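Local coordinates for protein putative sarcosine dimethylglycine methyltransferase (Galdieria sulphuraria, PDB 2O57) that probably transfers methyl groups from S-adenosylmethionine to sarcosine or dimethylglycine, at residues G105-N118 with N133-P145. Sequence-based numbering, arbitrary orientation.
Sequences GVSIDCLNIAPVQN and NITVKYGSFLEIP
Ile108 N donates to Asn133 O and Ile108 O accepts from Thr135 N, opening a parallel strand pairing that continues through Cys110 and Asn112 to Gly139. The axes of strands 107-112 and 134-138 run 4.6 Å apart at 20°. Helix 115-128 links them as a beta-alpha-beta crossover, and 134-138 is the outermost strand on its side of the Rossmann-like sheet. Asp109 and Thr135 run alongside each other, Thr135 OG1 donating to Asp109 OD1 over a very short 2.5 Å; a chi1 of 71°, placing OG1 between the backbone N and the carbonyl carbon, turns the hydroxyl to this carboxylate. Asp109 OD2 is held by a salt bridge to Lys85 and a hydrogen bond with Tyr151 OH, while Lys137 NZ stays 4.1 Å from it, too far for an ion pair. On the opposite sheet face Cys110 SG packs on Ile134 CG2 at 3.8 Å. Leu111, its CG anti to the backbone N, lays CD1 against Pro145 CD, 3.6 Å away, and its CD2 also meets Ile144. Asn112 O accepts from Asn118 ND2 (3.0 Å, 178° at the hydrogen) and from Gly139 N, the two donors approaching from opposite faces of the carbonyl plane. Asn112 ND2 in turn donates to Gln117 OE1 and Asn118 OD1. Ile113 O sits at the Tyr138 ring edge, 3.1 Å from Tyr138 CE1. Asn118 CB rests on Val136 CG1, its amide roughly perpendicular to the Tyr138 ring. Replacing Asn118 with leucine would probably deprive Asn112 O of one donor and Asn112 ND2 of one of its two acceptors, weakening the tie between helix start and strand end. Asn112 OD1 also accepts from Gly92 N in what appears to be a Rossmann-type glycine-rich loop, so this amide network couples the crossover to what is probably the cofactor-binding edge, consistent with a class I methyltransferase fold.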
ATOM      1  N   GLY A 105       3.870 -10.591 -21.273  1.00 15.50           N
ATOM      2  CA  GLY A 105       3.713 -11.767 -22.126  1.00 15.05           C
ATOM      3  C   GLY A 105       3.045 -12.958 -21.431  1.00 14.95           C
ATOM      4  O   GLY A 105       3.263 -14.111 -21.815  1.00 15.11           O
ATOM      5  N   VAL A 106       2.239 -12.688 -20.402  1.00 15.20           N
ATOM      6  CA  VAL A 106       1.377 -13.696 -19.791  1.00 14.37           C
ATOM      7  C   VAL A 106       0.166 -13.953 -20.709  1.00 15.77           C
ATOM      8  O   VAL A 106      -0.069 -13.229 -21.689  1.00 14.99           O
ATOM      9  CB  VAL A 106       0.813 -13.204 -18.395  1.00 15.61           C
ATOM     10  CG1 VAL A 106       1.908 -13.137 -17.322  1.00 13.38           C
ATOM     11  CG2 VAL A 106       0.085 -11.842 -18.538  1.00 13.13           C
ATOM     12  N   SER A 107      -0.624 -14.953 -20.347  1.00 15.78           N
ATOM     13  CA  SER A 107      -1.939 -15.174 -20.932  1.00 17.15           C
ATOM     14  C   SER A 107      -3.017 -14.862 -19.891  1.00 16.40           C
ATOM     15  O   SER A 107      -2.849 -15.171 -18.705  1.00 16.37           O
ATOM     16  CB  SER A 107      -2.051 -16.633 -21.369  1.00 17.23           C
ATOM     17  OG  SER A 107      -1.098 -16.910 -22.406  1.00 21.05           O
ATOM     18  N   ILE A 108      -4.115 -14.259 -20.326  1.00 15.97           N
ATOM     19  CA  ILE A 108      -5.179 -13.843 -19.411  1.00 15.81           C
ATOM     20  C   ILE A 108      -6.527 -14.388 -19.865  1.00 15.71           C
ATOM     21  O   ILE A 108      -6.923 -14.178 -21.018  1.00 14.88           O
ATOM     22  CB  ILE A 108      -5.310 -12.289 -19.333  1.00 16.92           C
ATOM     23  CG1 ILE A 108      -3.984 -11.614 -18.893  1.00 17.26           C
ATOM     24  CG2 ILE A 108      -6.468 -11.873 -18.407  1.00 14.32           C
ATOM     25  CD1 ILE A 108      -3.689 -11.753 -17.430  1.00 14.35           C
ATOM     26  N   ASP A 109      -7.252 -15.033 -18.945  1.00 13.80           N
ATOM     27  CA  ASP A 109      -8.668 -15.320 -19.173  1.00 13.70           C
ATOM     28  C   ASP A 109      -9.463 -14.246 -18.433  1.00 13.73           C
ATOM     29  O   ASP A 109      -9.274 -14.058 -17.228  1.00 12.89           O
ATOM     30  CB  ASP A 109      -9.061 -16.683 -18.629  1.00 12.94           C
ATOM     31  CG  ASP A 109      -8.408 -17.832 -19.383  1.00 14.05           C
ATOM     32  OD1 ASP A 109      -8.008 -17.668 -20.547  1.00 16.38           O
ATOM     33  OD2 ASP A 109      -8.329 -18.915 -18.816  1.00 15.23           O
ATOM     34  N   CYS A 110     -10.382 -13.587 -19.145  1.00 12.66           N
ATOM     35  CA  CYS A 110     -11.229 -12.565 -18.543  1.00 12.80           C
ATOM     36  C   CYS A 110     -12.555 -13.213 -18.177  1.00 12.70           C
ATOM     37  O   CYS A 110     -13.123 -13.974 -18.991  1.00 12.92           O
ATOM     38  CB  CYS A 110     -11.451 -11.402 -19.534  1.00 12.20           C
ATOM     39  SG  CYS A 110     -10.005 -10.493 -19.983  1.00 14.99           S
ATOM     40  N   LEU A 111     -13.039 -12.953 -16.963  1.00 11.50           N
ATOM     41  CA  LEU A 111     -14.375 -13.384 -16.564  1.00 12.69           C
ATOM     42  C   LEU A 111     -15.185 -12.152 -16.266  1.00 13.16           C
ATOM     43  O   LEU A 111     -14.776 -11.318 -15.451  1.00 13.59           O
ATOM     44  CB  LEU A 111     -14.357 -14.324 -15.354  1.00 13.05           C
ATOM     45  CG  LEU A 111     -15.711 -14.956 -14.999  1.00 14.06           C
ATOM     46  CD1 LEU A 111     -16.151 -15.918 -16.090  1.00 12.15           C
ATOM     47  CD2 LEU A 111     -15.553 -15.714 -13.666  1.00 13.94           C
ATOM     48  N   ASN A 112     -16.326 -12.014 -16.928  1.00 11.72           N
ATOM     49  CA  ASN A 112     -17.082 -10.789 -16.786  1.00 13.16           C
ATOM     50  C   ASN A 112     -18.565 -11.096 -17.004  1.00 13.08           C
ATOM     51  O   ASN A 112     -18.899 -11.928 -17.864  1.00 13.33           O
ATOM     52  CB  ASN A 112     -16.570  -9.787 -17.825  1.00 12.49           C
ATOM     53  CG  ASN A 112     -16.945  -8.357 -17.528  1.00 15.78           C
ATOM     54  OD1 ASN A 112     -16.612  -7.818 -16.464  1.00 21.89           O
ATOM     55  ND2 ASN A 112     -17.551  -7.687 -18.506  1.00 16.35           N
ATOM     56  N   ILE A 113     -19.419 -10.412 -16.248  1.00 13.69           N
ATOM     57  CA  ILE A 113     -20.857 -10.664 -16.264  1.00 16.01           C
ATOM     58  C   ILE A 113     -21.591  -9.888 -17.357  1.00 15.61           C
ATOM     59  O   ILE A 113     -22.718 -10.211 -17.655  1.00 16.84           O
ATOM     60  CB  ILE A 113     -21.521 -10.410 -14.853  1.00 16.21           C
ATOM     61  CG1 ILE A 113     -22.858 -11.145 -14.703  1.00 19.70           C
ATOM     62  CG2 ILE A 113     -21.674  -8.904 -14.539  1.00 16.74           C
ATOM     63  CD1 ILE A 113     -22.762 -12.700 -14.609  1.00 22.32           C
ATOM     64  N   ALA A 114     -20.964  -8.871 -17.939  1.00 14.73           N
ATOM     65  CA  ALA A 114     -21.660  -7.996 -18.876  1.00 13.87           C
ATOM     66  C   ALA A 114     -21.363  -8.425 -20.307  1.00 14.02           C
ATOM     67  O   ALA A 114     -20.250  -8.241 -20.796  1.00 11.85           O
ATOM     68  CB  ALA A 114     -21.272  -6.540 -18.618  1.00 14.51           C
ATOM     69  N   PRO A 115     -22.353  -9.046 -20.982  1.00 14.14           N
ATOM     70  CA  PRO A 115     -22.056  -9.608 -22.301  1.00 14.81           C
ATOM     71  C   PRO A 115     -21.680  -8.592 -23.398  1.00 14.46           C
ATOM     72  O   PRO A 115     -20.933  -8.945 -24.285  1.00 14.57           O
ATOM     73  CB  PRO A 115     -23.335 -10.402 -22.663  1.00 15.11           C
ATOM     74  CG  PRO A 115     -24.383  -9.952 -21.770  1.00 14.04           C
ATOM     75  CD  PRO A 115     -23.745  -9.320 -20.550  1.00 15.33           C
ATOM     76  N   VAL A 116     -22.136  -7.345 -23.321  1.00 14.53           N
ATOM     77  CA  VAL A 116     -21.770  -6.343 -24.352  1.00 14.18           C
ATOM     78  C   VAL A 116     -20.304  -5.947 -24.122  1.00 13.83           C
ATOM     79  O   VAL A 116     -19.541  -5.839 -25.083  1.00 12.34           O
ATOM     80  CB  VAL A 116     -22.702  -5.098 -24.326  1.00 14.38           C
ATOM     81  CG1 VAL A 116     -22.131  -3.956 -25.163  1.00 13.91           C
ATOM     82  CG2 VAL A 116     -24.179  -5.484 -24.761  1.00 15.45           C
ATOM     83  N   GLN A 117     -19.910  -5.778 -22.854  1.00 13.47           N
ATOM     84  CA  GLN A 117     -18.493  -5.594 -22.524  1.00 14.63           C
ATOM     85  C   GLN A 117     -17.623  -6.748 -23.036  1.00 13.24           C
ATOM     86  O   GLN A 117     -16.563  -6.511 -23.574  1.00 13.64           O
ATOM     87  CB  GLN A 117     -18.247  -5.424 -21.001  1.00 13.58           C
ATOM     88  CG  GLN A 117     -18.783  -4.079 -20.392  1.00 16.24           C
ATOM     89  CD  GLN A 117     -18.370  -3.915 -18.929  1.00 16.30           C
ATOM     90  OE1 GLN A 117     -18.030  -4.886 -18.254  1.00 13.26           O
ATOM     91  NE2 GLN A 117     -18.392  -2.688 -18.443  1.00 18.97           N
ATOM     92  N   ASN A 118     -18.055  -7.985 -22.815  1.00 14.04           N
ATOM     93  CA  ASN A 118     -17.308  -9.146 -23.299  1.00 14.15           C
ATOM     94  C   ASN A 118     -17.152  -9.155 -24.804  1.00 14.42           C
ATOM     95  O   ASN A 118     -16.077  -9.479 -25.330  1.00 14.96           O
ATOM     96  CB  ASN A 118     -17.999 -10.435 -22.873  1.00 14.20           C
ATOM     97  CG  ASN A 118     -17.957 -10.635 -21.376  1.00 13.80           C
ATOM     98  OD1 ASN A 118     -17.153  -9.990 -20.675  1.00 14.76           O
ATOM     99  ND2 ASN A 118     -18.842 -11.506 -20.859  1.00 12.48           N
ATOM    100  N   ASN A 133      -3.672 -14.689 -26.749  1.00 20.77           N
ATOM    101  CA  ASN A 133      -3.274 -14.558 -25.347  1.00 21.00           C
ATOM    102  C   ASN A 133      -4.405 -14.228 -24.407  1.00 19.33           C
ATOM    103  O   ASN A 133      -4.279 -14.432 -23.197  1.00 18.58           O
ATOM    104  CB  ASN A 133      -2.141 -13.523 -25.157  1.00 22.10           C
ATOM    105  CG  ASN A 133      -0.744 -14.085 -25.508  1.00 24.82           C
ATOM    106  OD1 ASN A 133       0.145 -14.211 -24.629  1.00 28.54           O
ATOM    107  ND2 ASN A 133      -0.546 -14.415 -26.786  1.00 23.75           N
ATOM    108  N   ILE A 134      -5.511 -13.715 -24.946  1.00 19.11           N
ATOM    109  CA  ILE A 134      -6.632 -13.292 -24.091  1.00 17.75           C
ATOM    110  C   ILE A 134      -7.929 -14.003 -24.499  1.00 18.24           C
ATOM    111  O   ILE A 134      -8.348 -13.944 -25.665  1.00 16.89           O
ATOM    112  CB  ILE A 134      -6.842 -11.743 -24.093  1.00 18.30           C
ATOM    113  CG1 ILE A 134      -5.524 -10.999 -23.794  1.00 16.23           C
ATOM    114  CG2 ILE A 134      -7.953 -11.335 -23.062  1.00 16.89           C
ATOM    115  CD1 ILE A 134      -5.598  -9.473 -24.113  1.00 17.28           C
ATOM    116  N   THR A 135      -8.550 -14.680 -23.537  1.00 17.24           N
ATOM    117  CA  THR A 135      -9.856 -15.262 -23.782  1.00 19.02           C
ATOM    118  C   THR A 135     -10.884 -14.537 -22.952  1.00 18.39           C
ATOM    119  O   THR A 135     -10.581 -14.041 -21.876  1.00 19.70           O
ATOM    120  CB  THR A 135      -9.914 -16.773 -23.488  1.00 18.76           C
ATOM    121  OG1 THR A 135      -9.838 -16.961 -22.074  1.00 23.61           O
ATOM    122  CG2 THR A 135      -8.779 -17.485 -24.133  1.00 18.98           C
ATOM    123  N   VAL A 136     -12.107 -14.458 -23.437  1.00 17.36           N
ATOM    124  CA  VAL A 136     -13.114 -13.732 -22.703  1.00 16.87           C
ATOM    125  C   VAL A 136     -14.246 -14.719 -22.445  1.00 18.48           C
ATOM    126  O   VAL A 136     -14.814 -15.282 -23.393  1.00 15.52           O
ATOM    127  CB  VAL A 136     -13.675 -12.501 -23.517  1.00 16.77           C
ATOM    128  CG1 VAL A 136     -14.696 -11.736 -22.684  1.00 15.81           C
ATOM    129  CG2 VAL A 136     -12.557 -11.545 -23.950  1.00 13.39           C
ATOM    130  N   LYS A 137     -14.583 -14.898 -21.165  1.00 19.41           N
ATOM    131  CA  LYS A 137     -15.646 -15.828 -20.749  1.00 21.70           C
ATOM    132  C   LYS A 137     -16.711 -15.061 -19.970  1.00 20.92           C
ATOM    133  O   LYS A 137     -16.396 -14.124 -19.250  1.00 20.39           O
ATOM    134  CB  LYS A 137     -15.053 -16.931 -19.855  1.00 22.91           C
ATOM    135  CG  LYS A 137     -13.717 -17.578 -20.355  1.00 23.94           C
ATOM    136  CD  LYS A 137     -12.995 -18.286 -19.171  1.00 25.34           C
ATOM    137  CE  LYS A 137     -11.689 -19.008 -19.609  1.00 26.56           C
ATOM    138  NZ  LYS A 137     -11.898 -20.282 -20.392  1.00 27.73           N
ATOM    139  N   TYR A 138     -17.971 -15.415 -20.185  1.00 20.83           N
ATOM    140  CA  TYR A 138     -19.084 -14.884 -19.437  1.00 21.28           C
ATOM    141  C   TYR A 138     -19.237 -15.718 -18.176  1.00 21.07           C
ATOM    142  O   TYR A 138     -19.099 -16.945 -18.214  1.00 20.66           O
ATOM    143  CB  TYR A 138     -20.373 -14.969 -20.256  1.00 22.01           C
ATOM    144  CG  TYR A 138     -21.642 -14.691 -19.472  1.00 23.82           C
ATOM    145  CD1 TYR A 138     -22.116 -13.390 -19.324  1.00 23.18           C
ATOM    146  CD2 TYR A 138     -22.378 -15.730 -18.884  1.00 25.25           C
ATOM    147  CE1 TYR A 138     -23.276 -13.118 -18.615  1.00 23.32           C
ATOM    148  CE2 TYR A 138     -23.549 -15.463 -18.175  1.00 26.74           C
ATOM    149  CZ  TYR A 138     -23.993 -14.148 -18.052  1.00 26.16           C
ATOM    150  OH  TYR A 138     -25.152 -13.850 -17.355  1.00 27.08           O
ATOM    151  N   GLY A 139     -19.484 -15.048 -17.055  1.00 20.54           N
ATOM    152  CA  GLY A 139     -19.881 -15.759 -15.863  1.00 21.34           C
ATOM    153  C   GLY A 139     -19.733 -14.983 -14.572  1.00 21.97           C
ATOM    154  O   GLY A 139     -19.475 -13.758 -14.571  1.00 21.95           O
ATOM    155  N   SER A 140     -19.903 -15.734 -13.483  1.00 22.08           N
ATOM    156  CA  SER A 140     -20.020 -15.208 -12.132  1.00 21.67           C
ATOM    157  C   SER A 140     -18.805 -15.632 -11.309  1.00 21.19           C
ATOM    158  O   SER A 140     -18.316 -16.745 -11.498  1.00 19.87           O
ATOM    159  CB  SER A 140     -21.281 -15.816 -11.531  1.00 22.63           C
ATOM    160  OG  SER A 140     -21.315 -15.653 -10.131  1.00 22.86           O
ATOM    161  N   PHE A 141     -18.355 -14.769 -10.375  1.00 20.06           N
ATOM    162  CA  PHE A 141     -17.269 -15.118  -9.442  1.00 20.54           C
ATOM    163  C   PHE A 141     -17.704 -16.194  -8.457  1.00 19.74           C
ATOM    164  O   PHE A 141     -16.848 -16.787  -7.801  1.00 18.48           O
ATOM    165  CB  PHE A 141     -16.818 -13.937  -8.556  1.00 21.66           C
ATOM    166  CG  PHE A 141     -16.519 -12.662  -9.286  1.00 22.99           C
ATOM    167  CD1 PHE A 141     -16.372 -12.626 -10.675  1.00 23.60           C
ATOM    168  CD2 PHE A 141     -16.351 -11.481  -8.549  1.00 24.31           C
ATOM    169  CE1 PHE A 141     -16.077 -11.436 -11.332  1.00 22.58           C
ATOM    170  CE2 PHE A 141     -16.063 -10.285  -9.187  1.00 25.67           C
ATOM    171  CZ  PHE A 141     -15.932 -10.252 -10.592  1.00 24.13           C
ATOM    172  N   LEU A 142     -19.021 -16.412  -8.331  1.00 17.96           N
ATOM    173  CA  LEU A 142     -19.554 -17.452  -7.441  1.00 18.17           C
ATOM    174  C   LEU A 142     -19.444 -18.835  -8.095  1.00 18.46           C
ATOM    175  O   LEU A 142     -19.514 -19.853  -7.421  1.00 18.32           O
ATOM    176  CB  LEU A 142     -20.999 -17.132  -7.047  1.00 18.06           C
ATOM    177  CG  LEU A 142     -21.210 -15.752  -6.419  1.00 19.09           C
ATOM    178  CD1 LEU A 142     -22.686 -15.492  -6.032  1.00 21.03           C
ATOM    179  CD2 LEU A 142     -20.306 -15.577  -5.215  1.00 17.56           C
ATOM    180  N   GLU A 143     -19.228 -18.857  -9.411  1.00 18.11           N
ATOM    181  CA  GLU A 143     -19.100 -20.099 -10.141  1.00 20.23           C
ATOM    182  C   GLU A 143     -18.124 -19.927 -11.309  1.00 18.37           C
ATOM    183  O   GLU A 143     -18.512 -19.900 -12.492  1.00 18.08           O
ATOM    184  CB  GLU A 143     -20.481 -20.542 -10.635  1.00 19.76           C
ATOM    185  CG  GLU A 143     -20.641 -22.049 -10.758  1.00 24.45           C
ATOM    186  CD  GLU A 143     -22.047 -22.453 -11.197  1.00 25.97           C
ATOM    187  OE1 GLU A 143     -22.169 -23.029 -12.315  1.00 33.82           O
ATOM    188  OE2 GLU A 143     -23.031 -22.168 -10.450  1.00 32.48           O
ATOM    189  N   ILE A 144     -16.849 -19.806 -10.973  1.00 16.94           N
ATOM    190  CA  ILE A 144     -15.843 -19.556 -11.993  1.00 16.96           C
ATOM    191  C   ILE A 144     -15.831 -20.783 -12.910  1.00 18.33           C
ATOM    192  O   ILE A 144     -15.641 -21.906 -12.430  1.00 17.58           O
ATOM    193  CB  ILE A 144     -14.458 -19.248 -11.378  1.00 16.26           C
ATOM    194  CG1 ILE A 144     -14.551 -18.027 -10.417  1.00 14.57           C
ATOM    195  CG2 ILE A 144     -13.442 -19.049 -12.486  1.00 15.88           C
ATOM    196  CD1 ILE A 144     -13.202 -17.676  -9.667  1.00 17.11           C
ATOM    197  N   PRO A 145     -16.108 -20.574 -14.223  1.00 19.55           N
ATOM    198  CA  PRO A 145     -16.313 -21.701 -15.134  1.00 20.88           C
ATOM    199  C   PRO A 145     -14.967 -22.257 -15.574  1.00 22.21           C
ATOM    200  O   PRO A 145     -14.633 -22.186 -16.753  1.00 22.92           O
ATOM    201  CB  PRO A 145     -17.070 -21.059 -16.317  1.00 21.41           C
ATOM    202  CG  PRO A 145     -16.504 -19.644 -16.387  1.00 20.59           C
ATOM    203  CD  PRO A 145     -16.245 -19.267 -14.909  1.00 19.18           C
TER
HETATM  204  O   HOH W   1      -5.819 -16.923 -22.045  1.00 36.63           O